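Local coordinates for cryptic loci regulator 2 (Schizosaccharomyces pombe 972h-, PDB 5IKJ), which acts upstream of histone deacetylases to promote heterochromatic transcriptional silencing and is required for nucleosome positioning and for the silencing function of the SHREC repressor complex, at residues Y151-R156 with F169-H174; E387-N392 with A489-R494; N392-I397 with F411-D416. One frame throughout, in Å; residues are numbered along the deposited sequence.

All three contacts are buried, none superficial, but they belong to distant parts of the molecule. The centre of contact 1 lies about 35 Å from that of the chain, those of contacts 2 and 3 about 17 Å; contact 1 is about 50 Å, centre to centre, from either. Contact 1 is a hairpin near the zinc site, rich in aromatic and CH-pi packing. Contacts 2 and 3 share Asn392 and belong to one sheet, in which strands 394-397 and 491-494 are neighbours. There contact 3 is a regular antiparallel pair with a polar end, whereas contact 2 is a crossing of strands held by a single carboxylate-to-backbone bond and aliphatic packing.

Contact 1 (Y151-R156 with F169-H174); sequences YQLYQR and FWLYGH
Tyr151-Arg156 and Phe169-His174 pair as the two strands of an antiparallel beta hairpin, their axes 4.5 Å apart at closest and at 150°, with Gln152-Tyr172 and Tyr154-Trp170 as hydrogen-bonded pairs. The first pair is the more regular: Tyr172 N reaches Gln152 O at 3.0 Å, while the bond from Tyr154 N to Trp170 O is weak by its bent angle of 125°.

On the face carrying Tyr154, Trp170 and Tyr172, the edge of the Tyr172 ring is turned to the face of Tyr154 in an offset T-shaped stack, with centroids 5.7 Å apart. Further along, Arg156 lays its aliphatic arm over the indole: CD sits 3.4 Å from the centroid of the six-membered ring of Trp170, nearly on its normal. A bend at chi3 (83°) turns the guanidinium almost parallel to the indole, whose NE1 is bonded to Glu168.

The other face carries Leu153 and Leu171, with Gln155 and Phe169 beyond them; Leu171 CD1 meets Leu153 CB at 4.0 Å, and helix 50-67 packs on both leucines through Tyr55. Where the strands end, His174 meets the zinc ligand His189 edge-to-face, and the hydroxyl of Tyr151 is bonded to Asp21. Gly173 stands over the Tyr151 ring, its CA 4.1 Å from the ring centroid in a CH-pi contact.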
loop_
_atom_site.group_PDB
_atom_site.type_symbol
_atom_site.label_atom_id
_atom_site.label_comp_id
_atom_site.label_asym_id
_atom_site.label_seq_id
_atom_site.Cartn_x
_atom_site.Cartn_y
_atom_site.Cartn_z
ATOM N N TYR A 151 1.498 32.420 9.849
ATOM C CA TYR A 151 2.213 32.384 8.580
ATOM C C TYR A 151 1.775 33.558 7.712
ATOM O O TYR A 151 0.592 33.909 7.676
ATOM C CB TYR A 151 1.970 31.066 7.840
ATOM C CG TYR A 151 2.831 29.920 8.332
ATOM C CD1 TYR A 151 2.476 29.190 9.458
ATOM C CD2 TYR A 151 4.000 29.571 7.667
ATOM C CE1 TYR A 151 3.261 28.144 9.909
ATOM C CE2 TYR A 151 4.792 28.526 8.110
ATOM C CZ TYR A 151 4.417 27.816 9.232
ATOM O OH TYR A 151 5.199 26.775 9.681
ATOM N N GLN A 152 2.737 34.161 7.014
ATOM C CA GLN A 152 2.492 35.339 6.191
ATOM C C GLN A 152 3.070 35.116 4.802
ATOM O O GLN A 152 4.231 34.717 4.664
ATOM C CB GLN A 152 3.104 36.592 6.826
ATOM C CG GLN A 152 2.776 37.887 6.098
ATOM C CD GLN A 152 1.300 38.224 6.137
ATOM O OE1 GLN A 152 0.648 38.330 5.098
ATOM N NE2 GLN A 152 0.764 38.400 7.340
ATOM N N LEU A 153 2.259 35.374 3.780
ATOM C CA LEU A 153 2.664 35.200 2.393
ATOM C C LEU A 153 3.178 36.515 1.818
ATOM O O LEU A 153 2.763 37.601 2.230
ATOM C CB LEU A 153 1.488 34.686 1.559
ATOM C CG LEU A 153 1.750 34.379 0.084
ATOM C CD1 LEU A 153 2.673 33.179 -0.067
ATOM C CD2 LEU A 153 0.434 34.145 -0.640
ATOM N N TYR A 154 4.093 36.406 0.855
ATOM C CA TYR A 154 4.710 37.575 0.242
ATOM C C TYR A 154 4.988 37.301 -1.228
ATOM O O TYR A 154 5.176 36.152 -1.637
ATOM C CB TYR A 154 6.029 37.954 0.928
ATOM C CG TYR A 154 5.897 38.358 2.376
ATOM C CD1 TYR A 154 5.812 37.400 3.378
ATOM C CD2 TYR A 154 5.876 39.695 2.743
ATOM C CE1 TYR A 154 5.699 37.764 4.703
ATOM C CE2 TYR A 154 5.762 40.069 4.066
ATOM C CZ TYR A 154 5.674 39.100 5.043
ATOM O OH TYR A 154 5.559 39.470 6.363
ATOM N N GLN A 155 5.013 38.374 -2.016
ATOM C CA GLN A 155 5.550 38.352 -3.370
ATOM C C GLN A 155 6.923 39.010 -3.354
ATOM O O GLN A 155 7.075 40.118 -2.830
ATOM C CB GLN A 155 4.630 39.088 -4.346
ATOM C CG GLN A 155 5.003 38.892 -5.812
ATOM C CD GLN A 155 4.071 39.621 -6.762
ATOM O OE1 GLN A 155 3.175 39.019 -7.353
ATOM N NE2 GLN A 155 4.285 40.923 -6.922
ATOM N N ARG A 156 7.918 38.330 -3.917
ATOM C CA ARG A 156 9.274 38.860 -3.990
ATOM C C ARG A 156 9.694 38.989 -5.445
ATOM O O ARG A 156 9.544 38.044 -6.227
ATOM C CB ARG A 156 10.276 37.975 -3.246
ATOM C CG ARG A 156 11.582 38.697 -2.935
ATOM C CD ARG A 156 12.592 37.786 -2.262
ATOM N NE ARG A 156 13.329 36.971 -3.227
ATOM C CZ ARG A 156 14.637 37.048 -3.464
ATOM N NH1 ARG A 156 15.187 36.247 -4.367
ATOM N NH2 ARG A 156 15.406 37.906 -2.806
ATOM N N PHE A 169 7.040 33.585 -4.485
ATOM C CA PHE A 169 6.064 33.782 -3.418
ATOM C C PHE A 169 6.596 33.114 -2.155
ATOM O O PHE A 169 6.622 31.882 -2.060
ATOM C CB PHE A 169 4.702 33.223 -3.824
ATOM C CG PHE A 169 4.142 33.855 -5.067
ATOM C CD1 PHE A 169 3.478 35.069 -5.004
ATOM C CD2 PHE A 169 4.290 33.242 -6.300
ATOM C CE1 PHE A 169 2.966 35.656 -6.147
ATOM C CE2 PHE A 169 3.781 33.824 -7.447
ATOM C CZ PHE A 169 3.118 35.034 -7.369
ATOM N N TRP A 170 7.012 33.928 -1.189
ATOM C CA TRP A 170 7.658 33.448 0.024
ATOM C C TRP A 170 6.665 33.414 1.179
ATOM O O TRP A 170 5.882 34.350 1.368
ATOM C CB TRP A 170 8.850 34.335 0.392
ATOM C CG TRP A 170 10.023 34.194 -0.528
ATOM C CD1 TRP A 170 10.038 33.606 -1.760
ATOM C CD2 TRP A 170 11.358 34.645 -0.282
ATOM N NE1 TRP A 170 11.302 33.667 -2.298
ATOM C CE2 TRP A 170 12.130 34.300 -1.410
ATOM C CE3 TRP A 170 11.975 35.309 0.782
ATOM C CZ2 TRP A 170 13.488 34.593 -1.501
ATOM C CZ3 TRP A 170 13.320 35.602 0.688
ATOM C CH2 TRP A 170 14.064 35.246 -0.446
ATOM N N LEU A 171 6.705 32.330 1.950
ATOM C CA LEU A 171 5.863 32.164 3.133
ATOM C C LEU A 171 6.764 32.107 4.362
ATOM O O LEU A 171 7.524 31.149 4.537
ATOM C CB LEU A 171 5.011 30.903 3.022
ATOM C CG LEU A 171 3.948 30.729 4.112
ATOM C CD1 LEU A 171 2.789 31.683 3.885
ATOM C CD2 LEU A 171 3.465 29.292 4.165
ATOM N N TYR A 172 6.682 33.131 5.205
ATOM C CA TYR A 172 7.391 33.150 6.475
ATOM C C TYR A 172 6.497 32.608 7.587
ATOM O O TYR A 172 5.277 32.503 7.444
ATOM C CB TYR A 172 7.849 34.567 6.825
ATOM C CG TYR A 172 9.066 35.045 6.059
ATOM C CD1 TYR A 172 8.942 35.599 4.791
ATOM C CD2 TYR A 172 10.337 34.960 6.613
ATOM C CE1 TYR A 172 10.052 36.045 4.093
ATOM C CE2 TYR A 172 11.452 35.402 5.923
ATOM C CZ TYR A 172 11.303 35.944 4.663
ATOM O OH TYR A 172 12.408 36.386 3.973
ATOM N N GLY A 173 7.127 32.266 8.710
ATOM C CA GLY A 173 6.412 31.732 9.854
ATOM C C GLY A 173 7.101 30.538 10.481
ATOM O O GLY A 173 6.910 30.255 11.667
ATOM N N HIS A 174 7.911 29.835 9.698
ATOM C CA HIS A 174 8.563 28.635 10.196
ATOM C C HIS A 174 9.497 28.991 11.352
ATOM O O HIS A 174 10.191 30.014 11.295
ATOM C CB HIS A 174 9.345 27.952 9.073
ATOM C CG HIS A 174 9.822 26.576 9.418
ATOM N ND1 HIS A 174 11.042 26.337 10.013
ATOM C CD2 HIS A 174 9.244 25.364 9.248
ATOM C CE1 HIS A 174 11.194 25.038 10.195
ATOM N NE2 HIS A 174 10.116 24.425 9.740
#

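Contact 2 (E387-N392 with A489-R494); sequences EKLWIN and ADVLGR
The carboxylate of Glu387 is met from above its plane by the backbone of Arg494, whose N lies 3.0 Å from Glu387 OE1 and 50° out of that plane. The bond is straight at hydrogen (161°), although the donor approaches over the flat group. The second flat group, the Arg494 guanidinium, is turned well away from the carboxylate plane, and Lys388 O comes to it obliquely. The two charged ends do not meet: Glu387 OE2 and Arg494 NE are 5.4 Å apart. Each has another partner, Tyr496 OH for Glu387 OE2 and Glu246 for the guanidinium, so the attraction between the two charges is probably only a secondary contribution.

Apart from that bond, the contact is mostly packing of methylene and methyl groups. The Arg494 chain crosses Glu387 at a slant, with CD 3.8 Å from Glu387 CB and also 3.4 Å from Lys388 O. A bend at chi3 carries the guanidinium away from the carboxylate. Leu389 then straddles two partners: CD2 slides past Arg494 CG at 3.7 Å, and CD1 meets Val491 CG1 tip to tip at 3.8 Å. Gly493 puts its CA 3.2 Å from Glu387 OE1; a side chain at its backbone angles would press on both that oxygen and the carbonyl of Leu492.

The strand axes approach no nearer than 7.1 Å and run at 101°, evidence of a crossing and not of a ladder within this mixed sheet, consistent with the SH3-like family to which this part of Clr2 is assigned. Strand 387-390 pairs instead with 377-384, and 491-494 with 394-397, whose Cys395 touches both Leu389 and Val491. Trp390 packs on helix 214-237, and Lys388 NZ forms a salt bridge with Glu230 of that helix.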
loop_
_atom_site.group_PDB
_atom_site.type_symbol
_atom_site.label_atom_id
_atom_site.label_comp_id
_atom_site.label_asym_id
_atom_site.label_seq_id
_atom_site.Cartn_x
_atom_site.Cartn_y
_atom_site.Cartn_z
ATOM N N GLU A 387 5.007 -16.585 -2.995
ATOM C CA GLU A 387 3.829 -15.758 -2.788
ATOM C C GLU A 387 4.135 -14.566 -1.889
ATOM O O GLU A 387 5.056 -14.597 -1.068
ATOM C CB GLU A 387 2.696 -16.587 -2.180
ATOM C CG GLU A 387 2.197 -17.688 -3.100
ATOM C CD GLU A 387 1.314 -18.697 -2.393
ATOM O OE1 GLU A 387 1.523 -18.929 -1.184
ATOM O OE2 GLU A 387 0.410 -19.258 -3.048
ATOM N N LYS A 388 3.344 -13.511 -2.064
ATOM C CA LYS A 388 3.408 -12.314 -1.240
ATOM C C LYS A 388 2.248 -12.324 -0.254
ATOM O O LYS A 388 1.116 -12.655 -0.620
ATOM C CB LYS A 388 3.340 -11.061 -2.113
ATOM C CG LYS A 388 4.057 -9.840 -1.560
ATOM C CD LYS A 388 4.018 -8.698 -2.567
ATOM C CE LYS A 388 4.875 -7.520 -2.132
ATOM N NZ LYS A 388 5.112 -6.576 -3.258
ATOM N N LEU A 389 2.529 -11.960 0.996
ATOM C CA LEU A 389 1.516 -11.950 2.042
ATOM C C LEU A 389 1.504 -10.601 2.741
ATOM O O LEU A 389 2.539 -9.945 2.886
ATOM C CB LEU A 389 1.749 -13.066 3.067
ATOM C CG LEU A 389 1.328 -14.464 2.613
ATOM C CD1 LEU A 389 1.854 -15.514 3.576
ATOM C CD2 LEU A 389 -0.189 -14.562 2.495
ATOM N N TRP A 390 0.313 -10.198 3.175
ATOM C CA TRP A 390 0.096 -8.881 3.751
ATOM C C TRP A 390 -0.698 -8.981 5.046
ATOM O O TRP A 390 -1.317 -10.003 5.355
ATOM C CB TRP A 390 -0.684 -7.965 2.801
ATOM C CG TRP A 390 -0.018 -7.612 1.496
ATOM C CD1 TRP A 390 -0.149 -8.269 0.301
ATOM C CD2 TRP A 390 0.845 -6.494 1.243
ATOM N NE1 TRP A 390 0.587 -7.636 -0.670
ATOM C CE2 TRP A 390 1.207 -6.546 -0.120
ATOM C CE3 TRP A 390 1.351 -5.460 2.035
ATOM C CZ2 TRP A 390 2.055 -5.604 -0.703
ATOM C CZ3 TRP A 390 2.194 -4.526 1.452
ATOM C CH2 TRP A 390 2.535 -4.604 0.097
ATOM N N ILE A 391 -0.679 -7.881 5.798
ATOM C CA ILE A 391 -1.713 -7.642 6.793
ATOM C C ILE A 391 -3.025 -7.361 6.067
ATOM O O ILE A 391 -3.043 -6.778 4.974
ATOM C CB ILE A 391 -1.330 -6.476 7.724
ATOM C CG1 ILE A 391 -1.129 -5.184 6.923
ATOM C CG2 ILE A 391 -0.071 -6.825 8.514
ATOM C CD1 ILE A 391 -0.889 -3.948 7.773
ATOM N N ASN A 392 -4.134 -7.789 6.668
ATOM C CA ASN A 392 -5.475 -7.684 6.091
ATOM C C ASN A 392 -5.682 -8.730 5.005
ATOM O O ASN A 392 -6.708 -8.699 4.306
ATOM C CB ASN A 392 -5.745 -6.290 5.512
ATOM C CG ASN A 392 -7.223 -5.978 5.395
ATOM O OD1 ASN A 392 -8.002 -6.257 6.306
ATOM N ND2 ASN A 392 -7.618 -5.397 4.266
ATOM N N ALA A 489 6.042 -20.343 10.753
ATOM C CA ALA A 489 6.257 -21.751 10.430
ATOM C C ALA A 489 4.957 -22.473 10.097
ATOM O O ALA A 489 4.975 -23.465 9.360
ATOM C CB ALA A 489 6.954 -22.450 11.597
ATOM N N ASP A 490 3.827 -22.007 10.628
ATOM C CA ASP A 490 2.545 -22.668 10.423
ATOM C C ASP A 490 1.702 -22.009 9.341
ATOM O O ASP A 490 0.561 -22.428 9.123
ATOM C CB ASP A 490 1.758 -22.713 11.740
ATOM C CG ASP A 490 2.336 -23.709 12.729
ATOM O OD1 ASP A 490 2.876 -24.744 12.287
ATOM O OD2 ASP A 490 2.250 -23.459 13.949
ATOM N N VAL A 491 2.225 -20.990 8.668
ATOM C CA VAL A 491 1.570 -20.411 7.501
ATOM C C VAL A 491 1.998 -21.205 6.275
ATOM O O VAL A 491 3.197 -21.368 6.017
ATOM C CB VAL A 491 1.925 -18.923 7.348
ATOM C CG1 VAL A 491 1.242 -18.334 6.120
ATOM C CG2 VAL A 491 1.528 -18.151 8.596
ATOM N N LEU A 492 1.020 -21.701 5.522
ATOM C CA LEU A 492 1.289 -22.568 4.382
ATOM C C LEU A 492 1.296 -21.827 3.054
ATOM O O LEU A 492 1.992 -22.253 2.126
ATOM C CB LEU A 492 0.251 -23.694 4.324
ATOM C CG LEU A 492 0.129 -24.532 5.601
ATOM C CD1 LEU A 492 -0.983 -25.564 5.470
ATOM C CD2 LEU A 492 1.448 -25.213 5.938
ATOM N N GLY A 493 0.550 -20.740 2.940
ATOM C CA GLY A 493 0.535 -19.970 1.715
ATOM C C GLY A 493 -0.692 -19.081 1.661
ATOM O O GLY A 493 -1.431 -18.946 2.634
ATOM N N ARG A 494 -0.879 -18.473 0.495
ATOM C CA ARG A 494 -2.038 -17.624 0.275
ATOM C C ARG A 494 -3.312 -18.452 0.170
ATOM O O ARG A 494 -3.302 -19.599 -0.284
ATOM C CB ARG A 494 -1.879 -16.809 -1.005
ATOM C CG ARG A 494 -0.829 -15.713 -0.955
ATOM C CD ARG A 494 -0.774 -14.968 -2.284
ATOM N NE ARG A 494 -2.099 -14.519 -2.704
ATOM C CZ ARG A 494 -2.354 -13.884 -3.843
ATOM N NH1 ARG A 494 -1.375 -13.611 -4.693
ATOM N NH2 ARG A 494 -3.595 -13.522 -4.129
#

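Contact 3 (N392-I397 with F411-D416); sequences NDLCVI and FMYISD
Backbone hydrogen bonds set the register of Asn392-Ile397 against Phe411-Asp416, an antiparallel pair of neighbouring strands in the part of Clr2 assigned to an SH3-like family. Cys395 and Met412 form a hydrogen-bonded pair, Met412 N to Cys395 O at 2.7 Å and Cys395 N to Met412 O at 3.1 Å. Past the non-hydrogen-bonded pair Leu394-Tyr413, Ile414 N reaches Asp393 O almost straight (172° at hydrogen), and Asn392 N closes the ladder on Ile414 O.

A side-chain bond extends this polar end. Tyr413 OH donates to Asn392 OD1 at 2.6 Å. With CG anti to the backbone N (chi1 176°), the Tyr413 ring runs alongside the Asn392 side chain, its edge toward Asp393 O. A phenylalanine here would probably leave Asn392 OD1 without this donor, the amide then resting on its ND2 partners.

Apolar packing fills both faces. On one, Leu394 CD2 lies between the Tyr413 ring (3.7 Å to CD1) and the Phe411 ring (3.9 Å to CE1), while helix 461-469 covers Leu394 and Phe411. On the other, Cys395 SG touches Ile414 CD1 at 3.6 Å and Met412 CB at 3.9 Å.

Charge is handled outside the pair: Asp393 forms salt bridges to Arg462 and Arg243. The chemistry is thus divided, an apolar middle held in register by the backbone and a polar end at Asn392 and Tyr413, where the chain of another protein accepts a hydrogen bond from Asn392 ND2 through an acidic side chain.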
loop_
_atom_site.group_PDB
_atom_site.type_symbol
_atom_site.label_atom_id
_atom_site.label_comp_id
_atom_site.label_asym_id
_atom_site.label_seq_id
_atom_site.Cartn_x
_atom_site.Cartn_y
_atom_site.Cartn_z
ATOM N N ASN A 392 -4.134 -7.789 6.668
ATOM C CA ASN A 392 -5.475 -7.684 6.091
ATOM C C ASN A 392 -5.682 -8.730 5.005
ATOM O O ASN A 392 -6.708 -8.699 4.306
ATOM C CB ASN A 392 -5.745 -6.290 5.512
ATOM C CG ASN A 392 -7.223 -5.978 5.395
ATOM O OD1 ASN A 392 -8.002 -6.257 6.306
ATOM N ND2 ASN A 392 -7.618 -5.397 4.266
ATOM N N ASP A 393 -4.745 -9.659 4.844
ATOM C CA ASP A 393 -4.785 -10.672 3.802
ATOM C C ASP A 393 -5.394 -11.963 4.348
ATOM O O ASP A 393 -5.671 -12.094 5.543
ATOM C CB ASP A 393 -3.369 -10.915 3.268
ATOM C CG ASP A 393 -3.347 -11.732 1.994
ATOM O OD1 ASP A 393 -4.405 -11.865 1.340
ATOM O OD2 ASP A 393 -2.263 -12.241 1.644
ATOM N N LEU A 394 -5.612 -12.922 3.449
ATOM C CA LEU A 394 -6.136 -14.236 3.800
ATOM C C LEU A 394 -5.085 -15.287 3.476
ATOM O O LEU A 394 -4.576 -15.331 2.351
ATOM C CB LEU A 394 -7.434 -14.530 3.040
ATOM C CG LEU A 394 -8.480 -13.412 3.068
ATOM C CD1 LEU A 394 -9.641 -13.738 2.143
ATOM C CD2 LEU A 394 -8.974 -13.170 4.488
ATOM N N CYS A 395 -4.762 -16.131 4.458
ATOM C CA CYS A 395 -3.718 -17.131 4.293
ATOM C C CYS A 395 -4.169 -18.462 4.877
ATOM O O CYS A 395 -4.989 -18.515 5.797
ATOM C CB CYS A 395 -2.410 -16.691 4.967
ATOM S SG CYS A 395 -2.457 -16.730 6.779
ATOM N N VAL A 396 -3.616 -19.539 4.326
ATOM C CA VAL A 396 -3.853 -20.892 4.814
ATOM C C VAL A 396 -2.829 -21.203 5.895
ATOM O O VAL A 396 -1.658 -20.822 5.787
ATOM C CB VAL A 396 -3.771 -21.908 3.656
ATOM C CG1 VAL A 396 -3.983 -23.330 4.161
ATOM C CG2 VAL A 396 -4.787 -21.570 2.572
ATOM N N ILE A 397 -3.266 -21.903 6.943
ATOM C CA ILE A 397 -2.392 -22.284 8.043
ATOM C C ILE A 397 -2.588 -23.764 8.340
ATOM O O ILE A 397 -3.627 -24.353 8.036
ATOM C CB ILE A 397 -2.641 -21.448 9.320
ATOM C CG1 ILE A 397 -4.045 -21.715 9.878
ATOM C CG2 ILE A 397 -2.440 -19.967 9.025
ATOM C CD1 ILE A 397 -4.327 -21.027 11.196
ATOM N N PHE A 411 -8.962 -20.514 6.446
ATOM C CA PHE A 411 -7.938 -19.490 6.302
ATOM C C PHE A 411 -7.926 -18.611 7.544
ATOM O O PHE A 411 -8.901 -18.553 8.299
ATOM C CB PHE A 411 -8.171 -18.635 5.051
ATOM C CG PHE A 411 -9.523 -17.977 5.006
ATOM C CD1 PHE A 411 -9.779 -16.832 5.744
ATOM C CD2 PHE A 411 -10.533 -18.496 4.217
ATOM C CE1 PHE A 411 -11.020 -16.225 5.701
ATOM C CE2 PHE A 411 -11.776 -17.891 4.169
ATOM C CZ PHE A 411 -12.018 -16.754 4.912
ATOM N N MET A 412 -6.803 -17.927 7.742
ATOM C CA MET A 412 -6.689 -16.865 8.732
ATOM C C MET A 412 -6.861 -15.522 8.038
ATOM O O MET A 412 -6.254 -15.278 6.989
ATOM C CB MET A 412 -5.338 -16.908 9.451
ATOM C CG MET A 412 -5.021 -15.640 10.258
ATOM S SD MET A 412 -3.386 -15.628 11.010
ATOM C CE MET A 412 -3.606 -16.803 12.343
ATOM N N TYR A 413 -7.684 -14.659 8.625
ATOM C CA TYR A 413 -7.805 -13.268 8.193
ATOM C C TYR A 413 -6.792 -12.464 9.001
ATOM O O TYR A 413 -7.008 -12.172 10.179
ATOM C CB TYR A 413 -9.234 -12.777 8.391
ATOM C CG TYR A 413 -9.479 -11.320 8.066
ATOM C CD1 TYR A 413 -8.648 -10.619 7.200
ATOM C CD2 TYR A 413 -10.550 -10.645 8.635
ATOM C CE1 TYR A 413 -8.883 -9.285 6.911
ATOM C CE2 TYR A 413 -10.791 -9.316 8.355
ATOM C CZ TYR A 413 -9.956 -8.640 7.492
ATOM O OH TYR A 413 -10.200 -7.312 7.214
ATOM N N ILE A 414 -5.679 -12.104 8.361
ATOM C CA ILE A 414 -4.517 -11.599 9.082
ATOM C C ILE A 414 -4.801 -10.198 9.605
ATOM O O ILE A 414 -5.225 -9.307 8.857
ATOM C CB ILE A 414 -3.277 -11.615 8.176
ATOM C CG1 ILE A 414 -2.970 -13.045 7.719
ATOM C CG2 ILE A 414 -2.069 -11.027 8.903
ATOM C CD1 ILE A 414 -1.931 -13.127 6.618
ATOM N N SER A 415 -4.555 -9.998 10.899
ATOM C CA SER A 415 -4.674 -8.691 11.531
ATOM C C SER A 415 -3.338 -7.996 11.716
ATOM O O SER A 415 -3.276 -6.764 11.642
ATOM C CB SER A 415 -5.347 -8.828 12.902
ATOM O OG SER A 415 -6.704 -9.210 12.773
ATOM N N ASP A 416 -2.270 -8.753 11.951
ATOM C CA ASP A 416 -0.997 -8.176 12.351
ATOM C C ASP A 416 0.108 -9.172 12.036
ATOM O O ASP A 416 -0.075 -10.381 12.198
ATOM C CB ASP A 416 -1.003 -7.835 13.848
ATOM C CG ASP A 416 -0.028 -6.730 14.201
ATOM O OD1 ASP A 416 0.963 -6.546 13.466
ATOM O OD2 ASP A 416 -0.255 -6.042 15.220
#